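Local coordinates for uncharacterized protein (Leptotrichia buccalis, PDB 3T8K), which is of unknown function but folds as a row of ankyrin-type alpha-hairpins, a scaffold that in other proteins commonly serves protein-protein binding, at residues L25-K28 / D32-S35; T76-P81 / K98-K103; K120-Y125 / N130-L135; L145-K150 / K171-Y176. One frame throughout, in Å; residues are numbered along the deposited sequence.

Contact 1 (L25-K28 / D32-S35); sequences LFEK and DKES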
loop_
_atom_site.group_PDB
_atom_site.type_symbol
_atom_site.label_atom_id
_atom_site.label_comp_id
_atom_site.label_asym_id
_atom_site.label_seq_id
_atom_site.Cartn_x
_atom_site.Cartn_y
_atom_site.Cartn_z
ATOM N N LEU A 25 5.176 -6.107 23.023
ATOM C CA LEU A 25 6.460 -6.438 22.406
ATOM C C LEU A 25 7.555 -5.467 22.813
ATOM O O LEU A 25 8.693 -5.872 23.051
ATOM C CB LEU A 25 6.361 -6.473 20.872
ATOM C CG LEU A 25 6.300 -7.865 20.228
ATOM C CD1 LEU A 25 7.611 -8.667 20.443
ATOM C CD2 LEU A 25 5.075 -8.622 20.748
ATOM N N PHE A 26 7.221 -4.182 22.845
ATOM C CA PHE A 26 8.207 -3.160 23.176
ATOM C C PHE A 26 8.765 -3.405 24.571
ATOM O O PHE A 26 9.972 -3.279 24.813
ATOM C CB PHE A 26 7.561 -1.777 23.105
ATOM C CG PHE A 26 8.528 -0.643 23.303
ATOM C CD1 PHE A 26 9.376 -0.251 22.280
ATOM C CD2 PHE A 26 8.559 0.058 24.500
ATOM C CE1 PHE A 26 10.258 0.807 22.450
ATOM C CE2 PHE A 26 9.442 1.111 24.679
ATOM C CZ PHE A 26 10.290 1.487 23.651
ATOM N N GLU A 27 7.885 -3.780 25.491
ATOM C CA GLU A 27 8.297 -3.972 26.879
ATOM C C GLU A 27 8.872 -5.353 27.170
ATOM O O GLU A 27 9.850 -5.473 27.923
ATOM C CB GLU A 27 7.123 -3.691 27.819
ATOM C CG GLU A 27 6.585 -2.274 27.722
ATOM C CD GLU A 27 7.175 -1.344 28.770
ATOM O OE1 GLU A 27 8.092 -1.770 29.511
ATOM O OE2 GLU A 27 6.707 -0.186 28.860
ATOM N N LYS A 28 8.242 -6.389 26.621
ATOM C CA LYS A 28 8.564 -7.767 26.997
ATOM C C LYS A 28 9.416 -8.535 25.977
ATOM O O LYS A 28 9.967 -9.586 26.306
ATOM C CB LYS A 28 7.279 -8.554 27.253
ATOM C CG LYS A 28 6.364 -7.945 28.323
ATOM C CD LYS A 28 5.140 -8.821 28.526
ATOM C CE LYS A 28 4.079 -8.113 29.354
ATOM N NZ LYS A 28 2.881 -8.977 29.549
ATOM N N ASP A 32 16.338 -4.773 22.344
ATOM C CA ASP A 32 16.718 -3.666 23.200
ATOM C C ASP A 32 15.898 -2.439 22.824
ATOM O O ASP A 32 15.874 -2.049 21.658
ATOM C CB ASP A 32 18.208 -3.382 23.002
ATOM C CG ASP A 32 18.775 -2.469 24.064
ATOM O OD1 ASP A 32 19.741 -2.886 24.743
ATOM O OD2 ASP A 32 18.266 -1.336 24.217
ATOM N N LYS A 33 15.217 -1.833 23.794
ATOM C CA LYS A 33 14.381 -0.670 23.491
ATOM C C LYS A 33 15.163 0.408 22.747
ATOM O O LYS A 33 14.651 1.027 21.821
ATOM C CB LYS A 33 13.769 -0.076 24.758
ATOM C CG LYS A 33 12.645 -0.892 25.371
ATOM C CD LYS A 33 12.092 -0.167 26.586
ATOM C CE LYS A 33 10.957 -0.926 27.240
ATOM N NZ LYS A 33 10.632 -0.321 28.567
ATOM N N GLU A 34 16.411 0.624 23.152
ATOM C CA GLU A 34 17.228 1.669 22.547
ATOM C C GLU A 34 17.560 1.367 21.091
ATOM O O GLU A 34 17.577 2.265 20.259
ATOM C CB GLU A 34 18.503 1.899 23.362
ATOM C CG GLU A 34 18.248 2.592 24.694
ATOM C CD GLU A 34 17.577 3.949 24.528
ATOM O OE1 GLU A 34 17.856 4.639 23.522
ATOM O OE2 GLU A 34 16.761 4.324 25.400
ATOM N N SER A 35 17.825 0.102 20.790
ATOM C CA SER A 35 18.053 -0.303 19.415
ATOM C C SER A 35 16.787 -0.104 18.587
ATOM O O SER A 35 16.854 0.311 17.437
ATOM C CB SER A 35 18.512 -1.753 19.353
ATOM O OG SER A 35 19.718 -1.911 20.082
#
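Lys33 lays its aliphatic chain across the ring of Phe26 and ends at the carboxylate of Glu27, making one buried and one solvent-side contact. The tight part belongs to the ring. Lys33 CG rides over one face of Phe26, 4.0 Å from the ring centroid and 20° off the normal, a CH-pi contact offset toward the rim. Further along, Lys33 CD comes to 3.5 Å from Phe26 CE2. Extended beyond CG, the lysine chain lays CG, CD and CE along the ring, crossing the phenylalanine at about a right angle. A long, flexible residue suits this place because its carbons can cover an aromatic surface while its ammonium group goes on to the exposed carboxylate of Glu27. Phe26 itself is buried and also meets Phe60 of helix 51-63 edge to face.

The looser part is the salt bridge, with Lys33 NZ 3.1 Å from Glu27 OE1. Glu27 starts out pointing away from residues 32-35, and the bend in its chain (chi2 -96°) brings the carboxylate back. The ammonium approaches from well above the carboxylate plane, 67° out of it, on the exposed side of the contact. Just before Lys33, Asp32 is the N-cap of the next helix: its OD2 accepts from Glu34 N at 2.9 Å through the anti lone pair. Helix 19-28 and helix 33-37 are thus joined by a four-residue connection, residues 29-32, that ends in this N-cap, a tight link between short helices consistent with the alpha-hairpin, ankyrin-type fold.

Contact 2 (T76-P81 / K98-K103); sequences TTLFFP and KIFLEK
This is a buried, wholly apolar contact near the middle of the chain: Leu78 and Phe79, from the turn leading into helix 79-85 and the start of that helix, meet Phe100 and Leu101 of helix 90-102, a helix pair of the ankyrin-type fold. The sequence Thr-Thr-Leu-Phe at 76-79 resembles the Thr-Pro-Leu-His signature of ankyrin repeats, with Phe79 apparently where the histidine would stand. Its turn is drawn in by Thr77, whose OG1 accepts a weak bond from Phe79 N at 3.3 Å.

The two phenylalanines form a T-shaped pair, the edge of Phe100 directed at the face of Phe79. Their planes stand at 75° and their centroids lie 5.9 Å apart. Phe79 CG lies beside the backbone N and opposite the carbonyl carbon (chi1 -71°), which carries the ring toward helix 90-102. Phe79 CZ also reaches Phe100 CB, at 3.7 Å, as the side chains slide past each other. Leu78 attends to the second ring: its CB lies 3.9 Å from Phe100 CE2, while its CD1 sits over one face, toward the rim. Flat rings suit such a seam, since each offers both a broad face and a slim edge. Cut back to an alanine, Phe79 is likely to leave the edge of Phe100 without its facing ring and a gap beside Leu101.

Around this core, Phe79 also packs on Val118, Phe100 on Ile62 of helix 51-63, and Leu101 on Leu138 of helix 129-140. At the far end of the Phe79 ring, CZ meets the methyl CD2 of Leu101 at 3.5 Å.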
loop_
_atom_site.group_PDB
_atom_site.type_symbol
_atom_site.label_atom_id
_atom_site.label_comp_id
_atom_site.label_asym_id
_atom_site.label_seq_id
_atom_site.Cartn_x
_atom_site.Cartn_y
_atom_site.Cartn_z
ATOM N N THR A 76 13.762 7.036 0.892
ATOM C CA THR A 76 12.380 7.406 1.184
ATOM C C THR A 76 12.181 7.831 2.638
ATOM O O THR A 76 12.556 7.102 3.559
ATOM C CB THR A 76 11.443 6.240 0.877
ATOM O OG1 THR A 76 11.743 5.716 -0.424
ATOM C CG2 THR A 76 10.000 6.694 0.936
ATOM N N THR A 77 11.583 9.007 2.835
ATOM C CA THR A 77 11.265 9.501 4.176
ATOM C C THR A 77 9.991 8.881 4.735
ATOM O O THR A 77 9.262 8.183 4.026
ATOM C CB THR A 77 11.054 11.016 4.179
ATOM O OG1 THR A 77 9.898 11.318 3.391
ATOM C CG2 THR A 77 12.260 11.729 3.603
ATOM N N LEU A 78 9.720 9.154 6.010
ATOM C CA LEU A 78 8.523 8.645 6.663
ATOM C C LEU A 78 7.259 9.166 5.995
ATOM O O LEU A 78 6.193 8.573 6.132
ATOM C CB LEU A 78 8.517 9.029 8.144
ATOM C CG LEU A 78 9.649 8.381 8.950
ATOM C CD1 LEU A 78 9.483 8.734 10.403
ATOM C CD2 LEU A 78 9.645 6.877 8.757
ATOM N N PHE A 79 7.371 10.273 5.271
ATOM C CA PHE A 79 6.175 10.852 4.661
ATOM C C PHE A 79 5.486 9.911 3.668
ATOM O O PHE A 79 4.272 9.988 3.484
ATOM C CB PHE A 79 6.492 12.192 3.994
ATOM C CG PHE A 79 6.778 13.296 4.962
ATOM C CD1 PHE A 79 5.761 13.825 5.748
ATOM C CD2 PHE A 79 8.057 13.815 5.082
ATOM C CE1 PHE A 79 6.011 14.856 6.640
ATOM C CE2 PHE A 79 8.321 14.844 5.973
ATOM C CZ PHE A 79 7.292 15.368 6.759
ATOM N N PHE A 80 6.250 9.026 3.027
ATOM C CA PHE A 80 5.665 8.196 1.978
ATOM C C PHE A 80 4.643 7.203 2.522
ATOM O O PHE A 80 3.496 7.207 2.088
ATOM C CB PHE A 80 6.728 7.483 1.144
ATOM C CG PHE A 80 6.175 6.819 -0.104
ATOM C CD1 PHE A 80 5.736 7.584 -1.180
ATOM C CD2 PHE A 80 6.104 5.429 -0.199
ATOM C CE1 PHE A 80 5.232 6.978 -2.327
ATOM C CE2 PHE A 80 5.605 4.819 -1.340
ATOM C CZ PHE A 80 5.167 5.591 -2.404
ATOM N N PRO A 81 5.047 6.355 3.486
ATOM C CA PRO A 81 4.035 5.438 4.013
ATOM C C PRO A 81 2.929 6.186 4.737
ATOM O O PRO A 81 1.794 5.711 4.743
ATOM C CB PRO A 81 4.829 4.534 4.977
ATOM C CG PRO A 81 6.104 5.274 5.250
ATOM C CD PRO A 81 6.394 6.050 4.000
ATOM N N LYS A 98 2.219 17.184 10.711
ATOM C CA LYS A 98 2.651 18.354 11.464
ATOM C C LYS A 98 3.841 18.034 12.372
ATOM O O LYS A 98 4.806 18.793 12.451
ATOM C CB LYS A 98 1.496 18.902 12.309
ATOM C CG LYS A 98 1.866 20.072 13.202
ATOM C CD LYS A 98 0.610 20.752 13.744
ATOM C CE LYS A 98 0.344 20.389 15.187
ATOM N NZ LYS A 98 0.993 21.352 16.128
ATOM N N ILE A 99 3.757 16.914 13.074
ATOM C CA ILE A 99 4.801 16.544 14.022
ATOM C C ILE A 99 6.099 16.183 13.306
ATOM O O ILE A 99 7.187 16.557 13.750
ATOM C CB ILE A 99 4.342 15.384 14.917
ATOM C CG1 ILE A 99 3.220 15.861 15.845
ATOM C CG2 ILE A 99 5.504 14.837 15.733
ATOM C CD1 ILE A 99 2.543 14.730 16.571
ATOM N N PHE A 100 5.992 15.458 12.196
ATOM C CA PHE A 100 7.180 15.106 11.428
ATOM C C PHE A 100 7.898 16.364 10.946
ATOM O O PHE A 100 9.127 16.432 10.974
ATOM C CB PHE A 100 6.843 14.224 10.226
ATOM C CG PHE A 100 6.407 12.835 10.584
ATOM C CD1 PHE A 100 6.536 12.355 11.874
ATOM C CD2 PHE A 100 5.880 11.999 9.616
ATOM C CE1 PHE A 100 6.138 11.060 12.197
ATOM C CE2 PHE A 100 5.482 10.704 9.934
ATOM C CZ PHE A 100 5.603 10.241 11.224
ATOM N N LEU A 101 7.133 17.352 10.479
ATOM C CA LEU A 101 7.720 18.601 10.015
ATOM C C LEU A 101 8.398 19.352 11.155
ATOM O O LEU A 101 9.498 19.880 10.993
ATOM C CB LEU A 101 6.666 19.490 9.345
ATOM C CG LEU A 101 6.131 18.976 8.008
ATOM C CD1 LEU A 101 5.011 19.874 7.462
ATOM C CD2 LEU A 101 7.252 18.870 6.985
ATOM N N GLU A 102 7.737 19.404 12.307
ATOM C CA GLU A 102 8.279 20.112 13.457
ATOM C C GLU A 102 9.571 19.464 13.931
ATOM O O GLU A 102 10.460 20.142 14.445
ATOM C CB GLU A 102 7.255 20.163 14.596
ATOM C CG GLU A 102 6.050 21.035 14.280
ATOM C CD GLU A 102 4.940 20.914 15.308
ATOM O OE1 GLU A 102 4.939 19.925 16.074
ATOM O OE2 GLU A 102 4.067 21.811 15.342
ATOM N N LYS A 103 9.670 18.152 13.751
ATOM C CA LYS A 103 10.833 17.415 14.224
ATOM C C LYS A 103 11.874 17.197 13.132
ATOM O O LYS A 103 12.792 16.398 13.296
ATOM C CB LYS A 103 10.415 16.101 14.889
ATOM C CG LYS A 103 9.668 16.328 16.198
ATOM C CD LYS A 103 9.527 15.050 17.010
ATOM C CE LYS A 103 8.896 15.335 18.369
ATOM N NZ LYS A 103 9.781 16.140 19.267
#

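Contact 3 (K120-Y125 / N130-L135); sequences KNIFNY and NEMIPL
Met132, built as selenomethionine, meets Tyr125 and Ile122 by two kinds of interaction, neither of them a hydrogen bond. The first is Met-aromatic: the selenium lies in the plane of the Tyr125 ring, at its edge, 5.2 Å from the centroid. The methyl CE lies 3.7 Å from Tyr125 CD2. Bends at chi2 and chi3 (-65° and -63°) fold the chain so that selenium and methyl both reach the ring, a reach that the flexible, unbranched methionine chain allows.

The second kind is aliphatic. Met132 CE also touches Ile122 CB at 3.8 Å, and Ile122 CG2 faces Leu135 CD2 tip to tip at 4.2 Å. Ile122 is the common partner, and its CA sits over the centre of one Tyr125 face, so the ring is held both broadside and at its rim. A tyrosine suits this place because its hydroxyl hydrogen-bonds to the carbonyl oxygen of Phe83 while its ring stays buried.

The 3-10 turn 120-124 is thus pressed onto helix 129-140. Ile122 and Leu135 also touch Phe83 of helix 79-85, Met132 rests on Ile90 of helix 90-102, and Asn124 packs on Cys164 of the second subunit.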
loop_
_atom_site.group_PDB
_atom_site.type_symbol
_atom_site.label_atom_id
_atom_site.label_comp_id
_atom_site.label_asym_id
_atom_site.label_seq_id
_atom_site.Cartn_x
_atom_site.Cartn_y
_atom_site.Cartn_z
ATOM N N LYS A 120 2.026 12.569 -3.131
ATOM C CA LYS A 120 1.166 12.452 -4.314
ATOM C C LYS A 120 -0.166 11.757 -4.017
ATOM O O LYS A 120 -1.202 12.117 -4.583
ATOM C CB LYS A 120 1.884 11.735 -5.447
ATOM C CG LYS A 120 0.979 11.453 -6.634
ATOM C CD LYS A 120 1.792 11.124 -7.881
ATOM C CE LYS A 120 0.886 10.823 -9.056
ATOM N NZ LYS A 120 1.645 10.802 -10.335
ATOM N N ASN A 121 -0.147 10.762 -3.135
ATOM C CA ASN A 121 -1.366 9.996 -2.864
ATOM C C ASN A 121 -2.481 10.823 -2.218
ATOM O O ASN A 121 -3.653 10.458 -2.303
ATOM C CB ASN A 121 -1.065 8.768 -1.996
ATOM C CG ASN A 121 -2.196 7.743 -2.014
ATOM O OD1 ASN A 121 -2.739 7.410 -3.071
ATOM N ND2 ASN A 121 -2.555 7.239 -0.838
ATOM N N ILE A 122 -2.144 11.936 -1.569
ATOM C CA ILE A 122 -3.199 12.670 -0.866
ATOM C C ILE A 122 -4.228 13.192 -1.851
ATOM O O ILE A 122 -5.379 13.452 -1.493
ATOM C CB ILE A 122 -2.657 13.802 0.033
ATOM C CG1 ILE A 122 -2.194 15.002 -0.799
ATOM C CG2 ILE A 122 -1.556 13.267 0.945
ATOM C CD1 ILE A 122 -1.777 16.189 0.043
ATOM N N PHE A 123 -3.818 13.315 -3.102
ATOM C CA PHE A 123 -4.719 13.826 -4.131
ATOM C C PHE A 123 -5.664 12.729 -4.604
ATOM O O PHE A 123 -6.571 12.975 -5.400
ATOM C CB PHE A 123 -3.921 14.450 -5.274
ATOM C CG PHE A 123 -2.950 15.493 -4.810
ATOM C CD1 PHE A 123 -3.402 16.645 -4.175
ATOM C CD2 PHE A 123 -1.587 15.314 -4.970
ATOM C CE1 PHE A 123 -2.507 17.597 -3.723
ATOM C CE2 PHE A 123 -0.685 16.260 -4.513
ATOM C CZ PHE A 123 -1.146 17.408 -3.900
ATOM N N ASN A 124 -5.461 11.523 -4.081
ATOM C CA ASN A 124 -6.349 10.398 -4.355
ATOM C C ASN A 124 -7.373 10.197 -3.254
ATOM O O ASN A 124 -8.277 9.371 -3.376
ATOM C CB ASN A 124 -5.546 9.108 -4.505
ATOM C CG ASN A 124 -4.839 9.021 -5.826
ATOM O OD1 ASN A 124 -5.385 9.410 -6.858
ATOM N ND2 ASN A 124 -3.617 8.511 -5.809
ATOM N N TYR A 125 -7.210 10.932 -2.162
ATOM C CA TYR A 125 -8.056 10.733 -0.996
ATOM C C TYR A 125 -9.520 10.993 -1.317
ATOM O O TYR A 125 -9.866 11.982 -1.968
ATOM C CB TYR A 125 -7.623 11.641 0.155
ATOM C CG TYR A 125 -6.342 11.225 0.859
ATOM C CD1 TYR A 125 -5.648 10.069 0.498
ATOM C CD2 TYR A 125 -5.832 11.995 1.891
ATOM C CE1 TYR A 125 -4.464 9.700 1.162
ATOM C CE2 TYR A 125 -4.667 11.646 2.544
ATOM C CZ TYR A 125 -3.989 10.498 2.183
ATOM O OH TYR A 125 -2.836 10.174 2.858
ATOM N N ASN A 130 -12.317 20.490 1.918
ATOM C CA ASN A 130 -12.433 21.326 3.104
ATOM C C ASN A 130 -11.680 20.669 4.262
ATOM O O ASN A 130 -11.018 21.339 5.057
ATOM C CB ASN A 130 -13.901 21.538 3.481
ATOM C CG ASN A 130 -14.086 22.658 4.488
ATOM O OD1 ASN A 130 -13.593 23.770 4.291
ATOM N ND2 ASN A 130 -14.786 22.366 5.583
ATOM N N GLU A 131 -11.784 19.348 4.344
ATOM C CA GLU A 131 -11.079 18.590 5.376
ATOM C C GLU A 131 -9.573 18.528 5.131
ATOM O O GLU A 131 -8.797 18.321 6.071
ATOM C CB GLU A 131 -11.660 17.182 5.494
ATOM C CG GLU A 131 -13.064 17.141 6.071
ATOM C CD GLU A 131 -13.676 15.754 6.023
ATOM O OE1 GLU A 131 -13.039 14.798 6.521
ATOM O OE2 GLU A 131 -14.794 15.621 5.481
HETATM N N MSE A 132 -9.160 18.713 3.878
HETATM C CA MSE A 132 -7.746 18.596 3.506
HETATM C C MSE A 132 -6.973 19.893 3.762
HETATM O O MSE A 132 -5.752 19.913 3.717
HETATM C CB MSE A 132 -7.605 18.229 2.016
HETATM C CG MSE A 132 -8.259 16.915 1.592
HETATM SE SE MSE A 132 -7.387 15.417 2.451
HETATM C CE MSE A 132 -5.631 15.635 1.651
ATOM N N ILE A 133 -7.684 20.987 4.000
ATOM C CA ILE A 133 -7.029 22.291 4.089
ATOM C C ILE A 133 -5.902 22.382 5.130
ATOM O O ILE A 133 -4.823 22.877 4.820
ATOM C CB ILE A 133 -8.047 23.442 4.262
ATOM C CG1 ILE A 133 -8.830 23.633 2.965
ATOM C CG2 ILE A 133 -7.335 24.733 4.636
ATOM C CD1 ILE A 133 -9.896 24.681 3.056
ATOM N N PRO A 134 -6.140 21.898 6.358
ATOM C CA PRO A 134 -5.034 21.946 7.322
ATOM C C PRO A 134 -3.790 21.235 6.792
ATOM O O PRO A 134 -2.691 21.788 6.885
ATOM C CB PRO A 134 -5.605 21.220 8.543
ATOM C CG PRO A 134 -7.085 21.436 8.435
ATOM C CD PRO A 134 -7.371 21.354 6.958
ATOM N N LEU A 135 -3.961 20.037 6.234
ATOM C CA LEU A 135 -2.837 19.307 5.657
ATOM C C LEU A 135 -2.213 20.066 4.483
ATOM O O LEU A 135 -0.995 20.154 4.380
ATOM C CB LEU A 135 -3.250 17.882 5.248
ATOM C CG LEU A 135 -2.192 17.038 4.541
ATOM C CD1 LEU A 135 -0.957 16.892 5.434
ATOM C CD2 LEU A 135 -2.739 15.654 4.155
#

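Contact 4 (L145-K150 / K171-Y176); sequences LQLLIK and KMMEDY
Met173, a selenomethionine, is the first residue of helix segment 171-176 to touch the loop 145-150: the methyl CE at its tip presses on Leu147 CB at 3.5 Å, tighter than usual carbon packing. The bend at chi3 (70°) turns that methyl onto the leucine, whose CD1 it also touches. An unbranched, pliable chain suits this reach from the helix to the loop.

Tyr176 closes the segment and is the larger of its two contributors. With CG opposite the backbone N (chi1 -175°), the ring crosses both leucines. Leu145 CD1 lies over one face, 4.0 Å from the centroid, and Leu147 CD1 approaches CD2 of the same ring at 3.7 Å. The hydroxyl OH accepts from Leu145 N at 2.9 Å, nearly straight at 163°, and also bonds to the carbonyl oxygen of Gln142. A phenylalanine in place of Tyr176 is likely to leave the Leu145 N-H without its acceptor and to break the link to the Gln142 carbonyl.

The chemistry implies two roles for one side chain: its ring packs on Leu145 and Leu147, while its oxygen ties together backbone groups of a loop with no regular structure.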
loop_
_atom_site.group_PDB
_atom_site.type_symbol
_atom_site.label_atom_id
_atom_site.label_comp_id
_atom_site.label_asym_id
_atom_site.label_seq_id
_atom_site.Cartn_x
_atom_site.Cartn_y
_atom_site.Cartn_z
ATOM N N LEU A 145 9.275 22.518 -2.395
ATOM C CA LEU A 145 8.458 21.480 -3.025
ATOM C C LEU A 145 8.782 21.377 -4.517
ATOM O O LEU A 145 8.933 22.389 -5.205
ATOM C CB LEU A 145 6.964 21.738 -2.817
ATOM C CG LEU A 145 6.497 21.811 -1.360
ATOM C CD1 LEU A 145 5.012 22.161 -1.279
ATOM C CD2 LEU A 145 6.793 20.514 -0.633
ATOM N N GLN A 146 8.895 20.151 -5.013
ATOM C CA GLN A 146 9.304 19.920 -6.393
ATOM C C GLN A 146 8.074 19.644 -7.245
ATOM O O GLN A 146 7.792 18.501 -7.613
ATOM C CB GLN A 146 10.300 18.757 -6.457
ATOM C CG GLN A 146 11.551 19.000 -5.623
ATOM C CD GLN A 146 12.612 17.937 -5.824
ATOM O OE1 GLN A 146 13.180 17.807 -6.908
ATOM N NE2 GLN A 146 12.891 17.172 -4.773
ATOM N N LEU A 147 7.338 20.706 -7.548
ATOM C CA LEU A 147 6.038 20.582 -8.202
ATOM C C LEU A 147 6.087 20.513 -9.733
ATOM O O LEU A 147 5.089 20.163 -10.359
ATOM C CB LEU A 147 5.109 21.729 -7.774
ATOM C CG LEU A 147 4.866 21.985 -6.280
ATOM C CD1 LEU A 147 3.817 23.083 -6.115
ATOM C CD2 LEU A 147 4.429 20.720 -5.552
ATOM N N LEU A 148 7.235 20.837 -10.325
ATOM C CA LEU A 148 7.364 20.925 -11.782
ATOM C C LEU A 148 8.446 20.001 -12.309
ATOM O O LEU A 148 9.037 20.245 -13.360
ATOM C CB LEU A 148 7.671 22.364 -12.204
ATOM C CG LEU A 148 6.544 23.332 -11.873
ATOM C CD1 LEU A 148 6.964 24.771 -12.181
ATOM C CD2 LEU A 148 5.290 22.944 -12.633
ATOM N N ILE A 149 8.706 18.941 -11.561
ATOM C CA ILE A 149 9.687 17.952 -11.951
ATOM C C ILE A 149 8.960 16.743 -12.523
ATOM O O ILE A 149 8.050 16.207 -11.894
ATOM C CB ILE A 149 10.521 17.507 -10.732
ATOM C CG1 ILE A 149 11.107 18.725 -10.013
ATOM C CG2 ILE A 149 11.614 16.539 -11.154
ATOM C CD1 ILE A 149 12.380 19.246 -10.627
ATOM N N LYS A 150 9.367 16.323 -13.716
ATOM C CA LYS A 150 8.773 15.174 -14.390
ATOM C C LYS A 150 9.036 13.885 -13.633
ATOM O O LYS A 150 10.174 13.606 -13.246
ATOM C CB LYS A 150 9.356 15.030 -15.797
ATOM C CG LYS A 150 9.225 16.262 -16.681
ATOM C CD LYS A 150 7.833 16.384 -17.258
ATOM C CE LYS A 150 7.862 17.052 -18.630
ATOM N NZ LYS A 150 8.335 18.465 -18.566
ATOM N N LYS A 171 -5.387 25.261 -6.972
ATOM C CA LYS A 171 -5.238 26.687 -6.703
ATOM C C LYS A 171 -4.034 26.942 -5.804
ATOM O O LYS A 171 -3.236 27.842 -6.052
ATOM C CB LYS A 171 -6.506 27.229 -6.046
ATOM C CG LYS A 171 -6.442 28.710 -5.664
ATOM C CD LYS A 171 -5.886 29.553 -6.796
ATOM C CE LYS A 171 -5.675 30.996 -6.354
ATOM N NZ LYS A 171 -4.836 31.735 -7.331
HETATM N N MSE A 172 -3.902 26.139 -4.759
HETATM C CA MSE A 172 -2.803 26.329 -3.825
HETATM C C MSE A 172 -1.446 26.020 -4.457
HETATM O O MSE A 172 -0.448 26.668 -4.138
HETATM C CB MSE A 172 -3.039 25.519 -2.549
HETATM C CG MSE A 172 -4.234 26.031 -1.751
HETATM SE SE MSE A 172 -4.540 25.021 -0.118
HETATM C CE MSE A 172 -3.146 25.821 0.977
HETATM N N MSE A 173 -1.403 25.043 -5.361
HETATM C CA MSE A 173 -0.157 24.728 -6.053
HETATM C C MSE A 173 0.224 25.837 -7.024
HETATM O O MSE A 173 1.396 26.192 -7.133
HETATM C CB MSE A 173 -0.258 23.409 -6.818
HETATM C CG MSE A 173 -0.002 22.170 -6.005
HETATM SE SE MSE A 173 0.075 20.674 -7.249
HETATM C CE MSE A 173 1.724 21.073 -8.143
ATOM N N GLU A 174 -0.759 26.366 -7.752
ATOM C CA GLU A 174 -0.492 27.476 -8.656
ATOM C C GLU A 174 0.017 28.683 -7.862
ATOM O O GLU A 174 0.926 29.393 -8.306
ATOM C CB GLU A 174 -1.738 27.822 -9.491
ATOM C CG GLU A 174 -2.013 26.812 -10.599
ATOM C CD GLU A 174 -3.407 26.943 -11.181
ATOM O OE1 GLU A 174 -4.167 27.830 -10.733
ATOM O OE2 GLU A 174 -3.746 26.154 -12.088
ATOM N N ASP A 175 -0.555 28.905 -6.683
ATOM C CA ASP A 175 -0.121 30.020 -5.840
ATOM C C ASP A 175 1.326 29.817 -5.383
ATOM O O ASP A 175 2.106 30.769 -5.297
ATOM C CB ASP A 175 -1.014 30.169 -4.600
ATOM C CG ASP A 175 -2.389 30.750 -4.914
ATOM O OD1 ASP A 175 -2.632 31.214 -6.057
ATOM O OD2 ASP A 175 -3.231 30.745 -3.988
ATOM N N TYR A 176 1.667 28.571 -5.066
ATOM C CA TYR A 176 3.001 28.226 -4.566
ATOM C C TYR A 176 4.017 28.462 -5.678
ATOM O O TYR A 176 5.078 29.046 -5.467
ATOM C CB TYR A 176 3.020 26.758 -4.136
ATOM C CG TYR A 176 4.305 26.277 -3.492
ATOM C CD1 TYR A 176 4.431 26.225 -2.112
ATOM C CD2 TYR A 176 5.379 25.853 -4.267
ATOM C CE1 TYR A 176 5.595 25.772 -1.513
ATOM C CE2 TYR A 176 6.550 25.402 -3.684
ATOM C CZ TYR A 176 6.652 25.366 -2.299
ATOM O OH TYR A 176 7.807 24.916 -1.689
#

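Contacts 2, 3 and 4 are buried, whereas contact 1 is only partly so and lies on the opposite side of the chain's centre from contacts 3 and 4. Contact 2, nearest that centre, is purely apolar across its helices, and contact 3 adds a selenium at a ring edge. Contact 4 brings in a cross-segment hydrogen bond, as befits a loop without regular helix or strand, while the salt bridge across contact 1 suits its solvent-facing side. No two contacts share a segment, but helix 129-140, which supplies half of contact 3, is also touched by side chains of contacts 2 and 4. The centres of contacts 2 and 3 are about 15 Å apart, as are those of contacts 3 and 4.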